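PDB 5J6Q: cell wall binding protein cwp8, which probably sits in the S-layer of the Clostridium difficile surface, anchored to the cell wall through its three CWB2 domains. Local coordinates for residues 197-202 / 582-587; 246-249 / 255-258; 410-415 / 441-446. One frame throughout, in Å; residues are numbered along the deposited sequence.

In the fold
Contacts 1 and 2 both involve the Cwp8 domain 3 range, and their nearest atoms are about 8 Å apart. Contact 2 is a buried internal contact of its sheet. It pairs two neighbouring strands by backbone hydrogen bonds. Contact 1 is partly buried and joins a loop of the same range to helix 581-590, far along the chain. The meeting is mainly between side chains. Two isoleucines and an arginine carry it, with an aspartate and a sulfate at the arginine. Contact 3 lies in a CWB2 range, its centre about 50 Å from that of contact 2. It is buried, small and apolar, with one water bridging two carbonyls. Along the chain, contacts 2 and 3 both fall inside the loop closed by contact 1.

Contact 1 (197-202 / 582-587); sequences DGIRLT and NAIEKI. With SO4 (sulfate ion), chain F.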
ATOM      1  N   ASP A 197      -2.428  -4.871   4.437  1.00 39.37           N
ATOM      2  CA  ASP A 197      -2.614  -6.255   4.914  1.00 40.36           C
ATOM      3  C   ASP A 197      -4.064  -6.761   4.919  1.00 36.47           C
ATOM      4  O   ASP A 197      -4.285  -7.844   5.407  1.00 36.12           O
ATOM      5  CB  ASP A 197      -2.074  -6.392   6.374  1.00 36.52           C
ATOM      6  CG  ASP A 197      -2.859  -5.551   7.467  1.00 43.24           C
ATOM      7  OD1 ASP A 197      -4.010  -5.051   7.175  1.00 44.05           O
ATOM      8  OD2 ASP A 197      -2.350  -5.413   8.584  1.00 48.43           O
ATOM      9  N   GLY A 198      -5.012  -6.000   4.427  1.00 39.33           N
ATOM     10  CA  GLY A 198      -6.424  -6.370   4.596  1.00 45.92           C
ATOM     11  C   GLY A 198      -7.246  -5.218   5.231  1.00 47.75           C
ATOM     12  O   GLY A 198      -8.388  -4.948   4.865  1.00 43.86           O
ATOM     13  N   ILE A 199      -6.638  -4.476   6.177  1.00 48.70           N
ATOM     14  CA  ILE A 199      -7.365  -3.378   6.826  1.00 44.90           C
ATOM     15  C   ILE A 199      -6.425  -2.156   7.127  1.00 40.62           C
ATOM     16  O   ILE A 199      -6.880  -1.035   7.149  1.00 42.12           O
ATOM     17  CB  ILE A 199      -8.092  -3.989   8.039  1.00 41.45           C
ATOM     18  CG1 ILE A 199      -8.875  -2.906   8.810  1.00 38.67           C
ATOM     19  CG2 ILE A 199      -7.042  -4.750   8.972  1.00 36.07           C
ATOM     20  CD1 ILE A 199      -9.935  -3.498   9.742  1.00 35.18           C
ATOM     21  N   ARG A 200      -5.133  -2.372   7.285  1.00 39.66           N
ATOM     22  CA  ARG A 200      -4.212  -1.276   7.488  1.00 37.53           C
ATOM     23  C   ARG A 200      -3.167  -1.135   6.365  1.00 36.80           C
ATOM     24  O   ARG A 200      -2.722  -2.109   5.811  1.00 32.85           O
ATOM     25  CB  ARG A 200      -3.422  -1.530   8.775  1.00 40.50           C
ATOM     26  CG  ARG A 200      -4.274  -1.699  10.033  1.00 33.64           C
ATOM     27  CD  ARG A 200      -3.381  -2.297  11.188  1.00 35.00           C
ATOM     28  NE  ARG A 200      -2.954  -3.690  10.931  1.00 35.00           N
ATOM     29  CZ  ARG A 200      -2.486  -4.520  11.879  1.00 39.24           C
ATOM     30  NH1 ARG A 200      -2.403  -4.137  13.152  1.00 29.05           N
ATOM     31  NH2 ARG A 200      -2.089  -5.758  11.542  1.00 37.40           N
ATOM     32  N   LEU A 201      -2.778   0.067   6.038  1.00 34.54           N
ATOM     33  CA  LEU A 201      -1.652   0.164   5.128  1.00 36.38           C
ATOM     34  C   LEU A 201      -0.377  -0.334   5.849  1.00 36.78           C
ATOM     35  O   LEU A 201      -0.304  -0.366   7.069  1.00 35.43           O
ATOM     36  CB  LEU A 201      -1.425   1.599   4.697  1.00 33.43           C
ATOM     37  CG  LEU A 201      -2.619   2.197   3.872  1.00 40.26           C
ATOM     38  CD1 LEU A 201      -2.469   3.787   3.840  1.00 36.77           C
ATOM     39  CD2 LEU A 201      -2.588   1.611   2.447  1.00 42.26           C
ATOM     40  N   THR A 202       0.665  -0.739   5.085  1.00 36.26           N
ATOM     41  CA  THR A 202       1.921  -1.217   5.736  1.00 36.10           C
ATOM     42  C   THR A 202       2.802   0.035   5.767  1.00 34.41           C
ATOM     43  O   THR A 202       2.365   1.111   5.296  1.00 31.54           O
ATOM     44  CB  THR A 202       2.579  -2.291   4.811  1.00 35.81           C
ATOM     45  OG1 THR A 202       2.744  -1.632   3.560  1.00 38.43           O
ATOM     46  CG2 THR A 202       1.700  -3.494   4.606  1.00 33.14           C
ATOM     47  N   ASN A 582      -6.356  -9.152  13.812  1.00 36.10           N
ATOM     48  CA  ASN A 582      -7.687  -9.586  14.309  1.00 45.87           C
ATOM     49  C   ASN A 582      -8.375  -8.595  15.372  1.00 45.46           C
ATOM     50  O   ASN A 582      -9.604  -8.431  15.336  1.00 44.19           O
ATOM     51  CB  ASN A 582      -7.578 -10.927  14.922  1.00 47.06           C
ATOM     52  CG  ASN A 582      -7.587 -12.040  13.873  1.00 63.57           C
ATOM     53  OD1 ASN A 582      -7.410 -13.207  14.269  1.00 71.94           O
ATOM     54  ND2 ASN A 582      -7.760 -11.789  12.538  1.00 65.93           N
ATOM     55  N   ALA A 583      -7.596  -7.963  16.270  1.00 41.60           N
ATOM     56  CA  ALA A 583      -8.174  -7.042  17.255  1.00 40.62           C
ATOM     57  C   ALA A 583      -8.654  -5.827  16.534  1.00 38.19           C
ATOM     58  O   ALA A 583      -9.687  -5.321  16.907  1.00 35.21           O
ATOM     59  CB  ALA A 583      -7.143  -6.600  18.311  1.00 41.35           C
ATOM     60  N   ILE A 584      -7.888  -5.345  15.542  1.00 34.59           N
ATOM     61  CA  ILE A 584      -8.331  -4.217  14.720  1.00 34.24           C
ATOM     62  C   ILE A 584      -9.595  -4.628  13.967  1.00 37.60           C
ATOM     63  O   ILE A 584     -10.524  -3.782  13.768  1.00 37.48           O
ATOM     64  CB  ILE A 584      -7.264  -3.788  13.637  1.00 33.73           C
ATOM     65  CG1 ILE A 584      -5.906  -3.365  14.289  1.00 38.06           C
ATOM     66  CG2 ILE A 584      -7.782  -2.626  12.723  1.00 29.48           C
ATOM     67  CD1 ILE A 584      -5.928  -2.579  15.618  1.00 40.31           C
ATOM     68  N   GLU A 585      -9.661  -5.903  13.515  1.00 37.13           N
ATOM     69  CA  GLU A 585     -10.825  -6.285  12.727  1.00 41.52           C
ATOM     70  C   GLU A 585     -11.999  -6.352  13.702  1.00 38.02           C
ATOM     71  O   GLU A 585     -13.058  -5.782  13.379  1.00 34.12           O
ATOM     72  CB  GLU A 585     -10.622  -7.637  11.976  1.00 38.95           C
ATOM     73  CG  GLU A 585      -9.576  -7.486  10.874  1.00 42.73           C
ATOM     74  CD  GLU A 585      -9.243  -8.809  10.205  1.00 55.27           C
ATOM     75  OE1 GLU A 585      -9.268  -8.828   8.977  1.00 63.08           O
ATOM     76  OE2 GLU A 585      -8.930  -9.813  10.917  1.00 60.09           O
ATOM     77  N   LYS A 586     -11.773  -6.950  14.869  1.00 27.53           N
ATOM     78  CA  LYS A 586     -12.799  -7.097  15.918  1.00 31.01           C
ATOM     79  C   LYS A 586     -13.349  -5.719  16.236  1.00 37.51           C
ATOM     80  O   LYS A 586     -14.564  -5.561  16.291  1.00 42.74           O
ATOM     81  CB  LYS A 586     -12.200  -7.722  17.231  1.00 33.53           C
ATOM     82  CG  LYS A 586     -13.245  -8.395  18.220  1.00 39.47           C
ATOM     83  CD  LYS A 586     -14.542  -8.951  17.444  1.00 39.37           C
ATOM     84  CE  LYS A 586     -14.496 -10.470  17.180  1.00 48.42           C
ATOM     85  NZ  LYS A 586     -15.589 -10.834  16.219  1.00 52.08           N
ATOM     86  N   ILE A 587     -12.454  -4.699  16.392  1.00 37.78           N
ATOM     87  CA  ILE A 587     -12.850  -3.366  16.773  1.00 41.64           C
ATOM     88  C   ILE A 587     -13.712  -2.760  15.649  1.00 45.78           C
ATOM     89  O   ILE A 587     -14.805  -2.226  15.911  1.00 44.84           O
ATOM     90  CB  ILE A 587     -11.595  -2.467  17.122  1.00 41.51           C
ATOM     91  CG1 ILE A 587     -10.836  -2.965  18.366  1.00 34.64           C
ATOM     92  CG2 ILE A 587     -12.054  -1.052  17.380  1.00 30.44           C
ATOM     93  CD1 ILE A 587      -9.523  -2.210  18.528  1.00 38.60           C
TER
HETATM   94  S   SO4 F 705      -1.165  -9.998  12.591  1.00102.56           S
HETATM   95  O1  SO4 F 705      -1.475 -10.674  11.307  1.00102.81           O
HETATM   96  O2  SO4 F 705      -1.759 -10.702  13.719  1.00 98.94           O
HETATM   97  O3  SO4 F 705       0.284  -9.964  12.806  1.00105.64           O
HETATM   98  O4  SO4 F 705      -1.651  -8.649  12.488  1.00102.70           O
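Ile199 and Ile584 form the apolar centre of this contact. It joins a loop of the Cwp8 domain 3 range, built on an Asx turn at Asp197, to helix 581-590, which follows strand 572-575 of a parallel sheet. The loop lies between strand 186-191 and helix 203-213. CD1 of Ile199 meets CG2 of Ile584 at 3.8 Å, and the two side chains run obliquely past each other. Ile199 has CG1 opposite its backbone N (chi1 179°), which carries CD1 toward the helix. CD1 of Ile199 also lies 4.2 Å from CG of Glu585, so it rests against two successive helix residues. Val286 of strand 286-289 touches both isoleucines.

Arg200 crosses Ile584 at about a right angle. NH1 of Arg200 lies 3.8 Å from CG1 of Ile584, reached obliquely. NH1 is hydrogen-bonded to Ile579 O and Gln574 OE1, beyond the two segments.

Asp197 holds the guanidinium from within the loop. NE and NH2 of Arg200 both donate to OD2 of Asp197, in a salt bridge close to the guanidinium plane. OD1 accepts the backbone N of Ile199, closing the Asx turn, and also the N of Arg200. One carboxylate thus fixes both the turn and the rotation of the arginine. On the helix, Asn582 ND2 donates to Glu585 OE2. A sulfate, probably from the crystallisation liquor, sits at the guanidinium edge and also accepts from Lys581 N. O4 of the sulfate receives a weak hydrogen bond from Arg200 NH2 at 3.1 Å.

Contact 2 (246-249 / 255-258); sequences IVLS and PETI
Ile246 and Ile258 form a hydrogen-bonded pair between antiparallel strands, whose N-to-C directions differ by 164° and whose axes come within 4.7 Å. Ile258 N donates to Ile246 O at 2.7 Å, nearly straight (170°). The return bond, Ile246 N to Ile258 O, is 2.9 Å, with its donor above the carbonyl plane. Leu248 and Glu256 form the next such pair. Between them, Val247 and Thr257 are a non-hydrogen-bonded pair. There Glu256 O receives a CA-H contact from Val247.

The strands belong to the beta hairpin 242-249 / 256-262, which forms the middle of a mixed four-stranded sheet. Strands 217-224 and 186-191 flank it.

Ile246, Leu248, Glu256 and Ile258 share one face. CB of Ile246 lies 4.3 Å from CB of Ile258, and CD2 of Leu248 lies 4.3 Å from CD1 of Ile258. Glu256 turns its carboxylate to partners outside the hairpin pair, a salt bridge to Lys211 and a hydrogen bond from Gln188. On the other face Val247 and Thr257 lie side by side. OG1 of Thr257, beside its own backbone N (chi1 -70°), is 3.7 Å from CG2 of Val247.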
ATOM      1  N   ILE A 246      -0.837   2.591  -9.911  1.00 53.27           N
ATOM      2  CA  ILE A 246      -0.847   3.758  -9.058  1.00 54.02           C
ATOM      3  C   ILE A 246       0.201   4.650  -9.621  1.00 53.44           C
ATOM      4  O   ILE A 246       1.333   4.188  -9.704  1.00 57.86           O
ATOM      5  CB  ILE A 246      -0.456   3.344  -7.573  1.00 52.54           C
ATOM      6  CG1 ILE A 246      -1.397   2.333  -7.008  1.00 49.66           C
ATOM      7  CG2 ILE A 246      -0.375   4.562  -6.701  1.00 50.49           C
ATOM      8  CD1 ILE A 246      -0.821   1.586  -5.778  1.00 50.08           C
ATOM      9  N   VAL A 247      -0.104   5.920  -9.929  1.00 53.80           N
ATOM     10  CA  VAL A 247       0.859   6.831 -10.498  1.00 58.22           C
ATOM     11  C   VAL A 247       1.030   8.065  -9.639  1.00 61.28           C
ATOM     12  O   VAL A 247       0.050   8.743  -9.343  1.00 61.34           O
ATOM     13  CB  VAL A 247       0.323   7.225 -11.931  1.00 65.70           C
ATOM     14  CG1 VAL A 247       1.306   8.148 -12.642  1.00 66.73           C
ATOM     15  CG2 VAL A 247       0.056   5.970 -12.757  1.00 67.25           C
ATOM     16  N   LEU A 248       2.271   8.388  -9.261  1.00 61.20           N
ATOM     17  CA  LEU A 248       2.532   9.567  -8.451  1.00 63.49           C
ATOM     18  C   LEU A 248       3.267  10.566  -9.325  1.00 67.37           C
ATOM     19  O   LEU A 248       4.249  10.194  -9.938  1.00 67.43           O
ATOM     20  CB  LEU A 248       3.391   9.262  -7.209  1.00 62.66           C
ATOM     21  CG  LEU A 248       2.772   8.303  -6.198  1.00 65.61           C
ATOM     22  CD1 LEU A 248       1.358   8.796  -5.859  1.00 64.09           C
ATOM     23  CD2 LEU A 248       2.758   6.891  -6.743  1.00 62.17           C
ATOM     24  N   SER A 249       2.822  11.834  -9.361  1.00 72.45           N
ATOM     25  CA  SER A 249       3.459  12.851 -10.191  1.00 84.10           C
ATOM     26  C   SER A 249       3.514  14.218  -9.528  1.00 93.14           C
ATOM     27  O   SER A 249       2.693  14.561  -8.664  1.00 95.58           O
ATOM     28  CB  SER A 249       2.711  13.017 -11.516  1.00 85.75           C
ATOM     29  OG  SER A 249       2.151  11.805 -11.993  1.00 82.67           O
ATOM     30  N   PRO A 255       7.770  11.120 -12.676  1.00106.60           N
ATOM     31  CA  PRO A 255       6.696  10.361 -12.045  1.00 99.62           C
ATOM     32  C   PRO A 255       7.151   8.985 -11.611  1.00 89.09           C
ATOM     33  O   PRO A 255       8.306   8.578 -11.843  1.00 84.80           O
ATOM     34  CB  PRO A 255       5.588  10.304 -13.113  1.00 97.45           C
ATOM     35  CG  PRO A 255       6.316  10.416 -14.406  1.00100.72           C
ATOM     36  CD  PRO A 255       7.501  11.363 -14.101  1.00103.69           C
ATOM     37  N   GLU A 256       6.224   8.262 -10.987  1.00 78.58           N
ATOM     38  CA  GLU A 256       6.510   6.923 -10.532  1.00 62.14           C
ATOM     39  C   GLU A 256       5.273   6.146 -10.724  1.00 55.87           C
ATOM     40  O   GLU A 256       4.201   6.615 -10.397  1.00 57.75           O
ATOM     41  CB  GLU A 256       6.983   6.920  -9.034  1.00 60.00           C
ATOM     42  CG  GLU A 256       6.800   5.585  -8.350  1.00 60.01           C
ATOM     43  CD  GLU A 256       7.238   5.601  -6.870  1.00 68.91           C
ATOM     44  OE1 GLU A 256       7.035   6.632  -6.187  1.00 67.57           O
ATOM     45  OE2 GLU A 256       7.792   4.570  -6.407  1.00 67.58           O
ATOM     46  N   THR A 257       5.380   4.951 -11.241  1.00 55.07           N
ATOM     47  CA  THR A 257       4.210   4.132 -11.441  1.00 54.65           C
ATOM     48  C   THR A 257       4.376   2.816 -10.706  1.00 58.74           C
ATOM     49  O   THR A 257       5.379   2.138 -10.922  1.00 63.47           O
ATOM     50  CB  THR A 257       3.988   3.933 -12.985  1.00 52.02           C
ATOM     51  OG1 THR A 257       3.568   5.183 -13.552  1.00 52.09           O
ATOM     52  CG2 THR A 257       2.950   2.919 -13.257  1.00 48.81           C
ATOM     53  N   ILE A 258       3.399   2.424  -9.835  1.00 59.76           N
ATOM     54  CA  ILE A 258       3.471   1.163  -9.092  1.00 59.37           C
ATOM     55  C   ILE A 258       2.311   0.244  -9.446  1.00 61.57           C
ATOM     56  O   ILE A 258       1.170   0.574  -9.159  1.00 65.03           O
ATOM     57  CB  ILE A 258       3.436   1.448  -7.554  1.00 59.97           C
ATOM     58  CG1 ILE A 258       4.641   2.293  -7.162  1.00 62.24           C
ATOM     59  CG2 ILE A 258       3.412   0.099  -6.777  1.00 52.16           C
ATOM     60  CD1 ILE A 258       4.424   3.029  -5.814  1.00 72.97           C
TER

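Contact 3 (410-415 / 441-446); sequences KQLKDT and GAPIIV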
ATOM      1  N   LYS A 410       1.106  20.042  40.191  1.00 72.20           N
ATOM      2  CA  LYS A 410       1.239  21.467  40.489  1.00 79.72           C
ATOM      3  C   LYS A 410       1.416  22.353  39.247  1.00 79.88           C
ATOM      4  O   LYS A 410       1.000  23.514  39.281  1.00 78.32           O
ATOM      5  CB  LYS A 410       2.412  21.671  41.444  1.00 82.51           C
ATOM      6  CG  LYS A 410       2.069  21.315  42.875  1.00 86.68           C
ATOM      7  CD  LYS A 410       3.068  21.967  43.845  1.00 98.37           C
ATOM      8  CE  LYS A 410       3.669  20.950  44.788  1.00105.83           C
ATOM      9  NZ  LYS A 410       5.153  21.102  44.905  1.00115.02           N
ATOM     10  N   GLN A 411       2.032  21.816  38.160  1.00 75.81           N
ATOM     11  CA  GLN A 411       2.234  22.539  36.897  1.00 66.42           C
ATOM     12  C   GLN A 411       0.913  22.725  36.136  1.00 64.18           C
ATOM     13  O   GLN A 411       0.883  23.402  35.108  1.00 65.19           O
ATOM     14  CB  GLN A 411       3.202  21.790  35.978  1.00 62.24           C
ATOM     15  CG  GLN A 411       4.609  21.704  36.511  1.00 69.03           C
ATOM     16  CD  GLN A 411       5.383  22.966  36.185  1.00 75.88           C
ATOM     17  OE1 GLN A 411       4.863  23.931  35.535  1.00 76.05           O
ATOM     18  NE2 GLN A 411       6.646  22.968  36.597  1.00 76.38           N
ATOM     19  N   LEU A 412      -0.155  22.140  36.618  1.00 61.14           N
ATOM     20  CA  LEU A 412      -1.464  22.277  35.979  1.00 65.16           C
ATOM     21  C   LEU A 412      -2.192  23.467  36.639  1.00 71.70           C
ATOM     22  O   LEU A 412      -1.785  23.890  37.708  1.00 77.52           O
ATOM     23  CB  LEU A 412      -2.358  21.006  36.165  1.00 62.39           C
ATOM     24  CG  LEU A 412      -1.815  19.626  35.654  1.00 55.35           C
ATOM     25  CD1 LEU A 412      -2.852  18.532  36.045  1.00 47.95           C
ATOM     26  CD2 LEU A 412      -1.615  19.580  34.081  1.00 51.17           C
ATOM     27  N   LYS A 413      -3.252  23.993  36.027  1.00 80.30           N
ATOM     28  CA  LYS A 413      -4.035  25.065  36.627  1.00 92.62           C
ATOM     29  C   LYS A 413      -5.011  24.468  37.673  1.00 95.58           C
ATOM     30  O   LYS A 413      -5.700  23.500  37.357  1.00 94.16           O
ATOM     31  CB  LYS A 413      -4.823  25.803  35.534  1.00 96.99           C
ATOM     32  CG  LYS A 413      -3.922  26.495  34.516  1.00102.06           C
ATOM     33  CD  LYS A 413      -4.340  26.165  33.085  1.00104.82           C
ATOM     34  CE  LYS A 413      -5.531  26.982  32.636  1.00106.91           C
ATOM     35  NZ  LYS A 413      -6.816  26.396  33.113  1.00105.37           N
ATOM     36  N   ASP A 414      -5.064  25.037  38.901  1.00 95.84           N
ATOM     37  CA  ASP A 414      -5.928  24.589  39.999  1.00 96.17           C
ATOM     38  C   ASP A 414      -7.427  24.751  39.725  1.00 98.55           C
ATOM     39  O   ASP A 414      -8.244  24.372  40.556  1.00 98.98           O
ATOM     40  CB  ASP A 414      -5.588  25.385  41.263  1.00100.77           C
ATOM     41  CG  ASP A 414      -5.520  26.877  41.005  1.00106.63           C
ATOM     42  OD1 ASP A 414      -4.438  27.460  41.209  1.00109.25           O
ATOM     43  OD2 ASP A 414      -6.554  27.458  40.587  1.00108.12           O
ATOM     44  N   THR A 415      -7.790  25.308  38.579  1.00 99.86           N
ATOM     45  CA  THR A 415      -9.184  25.534  38.212  1.00103.01           C
ATOM     46  C   THR A 415      -9.904  24.239  37.817  1.00101.62           C
ATOM     47  O   THR A 415     -11.045  24.291  37.342  1.00 97.96           O
ATOM     48  CB  THR A 415      -9.196  26.526  37.053  1.00106.07           C
ATOM     49  OG1 THR A 415      -8.202  26.109  36.107  1.00108.78           O
ATOM     50  CG2 THR A 415      -8.888  27.943  37.515  1.00108.16           C
ATOM     51  N   GLY A 441      -7.917  18.514  32.085  1.00 55.27           N
ATOM     52  CA  GLY A 441      -7.076  19.190  33.061  1.00 56.28           C
ATOM     53  C   GLY A 441      -7.020  18.470  34.405  1.00 58.08           C
ATOM     54  O   GLY A 441      -6.480  18.997  35.380  1.00 57.32           O
ATOM     55  N   ALA A 442      -7.557  17.245  34.450  1.00 56.69           N
ATOM     56  CA  ALA A 442      -7.553  16.431  35.660  1.00 53.85           C
ATOM     57  C   ALA A 442      -6.196  15.835  35.971  1.00 54.79           C
ATOM     58  O   ALA A 442      -5.578  15.183  35.122  1.00 56.26           O
ATOM     59  CB  ALA A 442      -8.567  15.321  35.532  1.00 54.02           C
ATOM     60  N   PRO A 443      -5.645  16.101  37.167  1.00 53.53           N
ATOM     61  CA  PRO A 443      -4.357  15.512  37.491  1.00 50.03           C
ATOM     62  C   PRO A 443      -4.511  14.023  37.756  1.00 49.49           C
ATOM     63  O   PRO A 443      -5.608  13.507  38.042  1.00 46.21           O
ATOM     64  CB  PRO A 443      -3.908  16.301  38.737  1.00 51.22           C
ATOM     65  CG  PRO A 443      -5.165  16.911  39.275  1.00 53.44           C
ATOM     66  CD  PRO A 443      -5.995  17.191  38.091  1.00 53.84           C
ATOM     67  N   ILE A 444      -3.381  13.334  37.713  1.00 49.19           N
ATOM     68  CA  ILE A 444      -3.383  11.935  37.957  1.00 50.18           C
ATOM     69  C   ILE A 444      -2.435  11.821  39.094  1.00 50.85           C
ATOM     70  O   ILE A 444      -1.234  11.998  38.906  1.00 48.37           O
ATOM     71  CB  ILE A 444      -2.871  11.135  36.721  1.00 49.96           C
ATOM     72  CG1 ILE A 444      -3.942  11.108  35.597  1.00 43.99           C
ATOM     73  CG2 ILE A 444      -2.507   9.741  37.155  1.00 40.54           C
ATOM     74  CD1 ILE A 444      -3.324  10.608  34.254  1.00 40.03           C
ATOM     75  N   ILE A 445      -2.955  11.491  40.264  1.00 52.94           N
ATOM     76  CA  ILE A 445      -2.113  11.435  41.430  1.00 51.07           C
ATOM     77  C   ILE A 445      -1.795  10.002  41.657  1.00 53.46           C
ATOM     78  O   ILE A 445      -2.701   9.163  41.673  1.00 54.88           O
ATOM     79  CB  ILE A 445      -2.915  12.082  42.605  1.00 54.84           C
ATOM     80  CG1 ILE A 445      -3.275  13.575  42.265  1.00 47.72           C
ATOM     81  CG2 ILE A 445      -2.098  11.981  43.888  1.00 53.08           C
ATOM     82  CD1 ILE A 445      -1.998  14.424  41.945  1.00 46.48           C
ATOM     83  N   VAL A 446      -0.540   9.722  41.813  1.00 49.29           N
ATOM     84  CA  VAL A 446      -0.032   8.391  42.038  1.00 48.39           C
ATOM     85  C   VAL A 446       0.241   8.316  43.558  1.00 55.90           C
ATOM     86  O   VAL A 446       0.897   9.226  44.071  1.00 57.78           O
ATOM     87  CB  VAL A 446       1.250   8.251  41.235  1.00 46.32           C
ATOM     88  CG1 VAL A 446       1.873   6.874  41.433  1.00 44.74           C
ATOM     89  CG2 VAL A 446       0.988   8.511  39.754  1.00 44.76           C
TER
HETATM   90  O   HOH W   1      -6.318  21.980  34.962  1.00 57.15           O
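Leu412 meets Pro443 through a single methyl group. CD1 of Leu412 lies 3.7 Å from CB of Pro443 and 4.0 Å from CD of Pro443, so it rests against the proline ring. The two side chains pass at a slant. CD1 of Leu412 is also 3.7 Å from O of Gly441. Leu412 therefore touches both the ring and the backbone that leads into it.

The torsions explain this reach. CG of Leu412 lies opposite its carbonyl carbon (chi1 -58°), and CD1 continues away from CA in an extended line (chi2 176°). Gly441 turns at positive phi (67°), a conformation most accessible to a residue without a side chain, just before the chain enters strand 444-447.

A water joins the two segments as well. It donates to Lys413 O at 2.9 Å and to Gly441 O at 3.0 Å. Two carbonyls, which cannot bond each other, are linked in this way across the segments.

Further out, Leu412 also packs on Pro330, Leu331 and Gln334 of helix 329-334, which lies in the sequence range of the preceding CWB2 domain. The backbone N of Lys413 is hydrogen-bonded to Gln334 OE1, which ties the loop to that helix. Pro443 is backed by Ala409 of helix 401-410 and Ala419 of strand 418-423. Its backbone is hydrogen-bonded to that of Phe420.

The loop 410-415 links helix 401-410 to strand 418-423. Strand 444-447 is the outer neighbour of that strand, parallel to it, and is reached through helices 427-430 and 434-438. This is a beta-alpha-beta crossover in the parallel alpha/beta sheet of a CWB2 domain, consistent with the toprim-type fold of this protein.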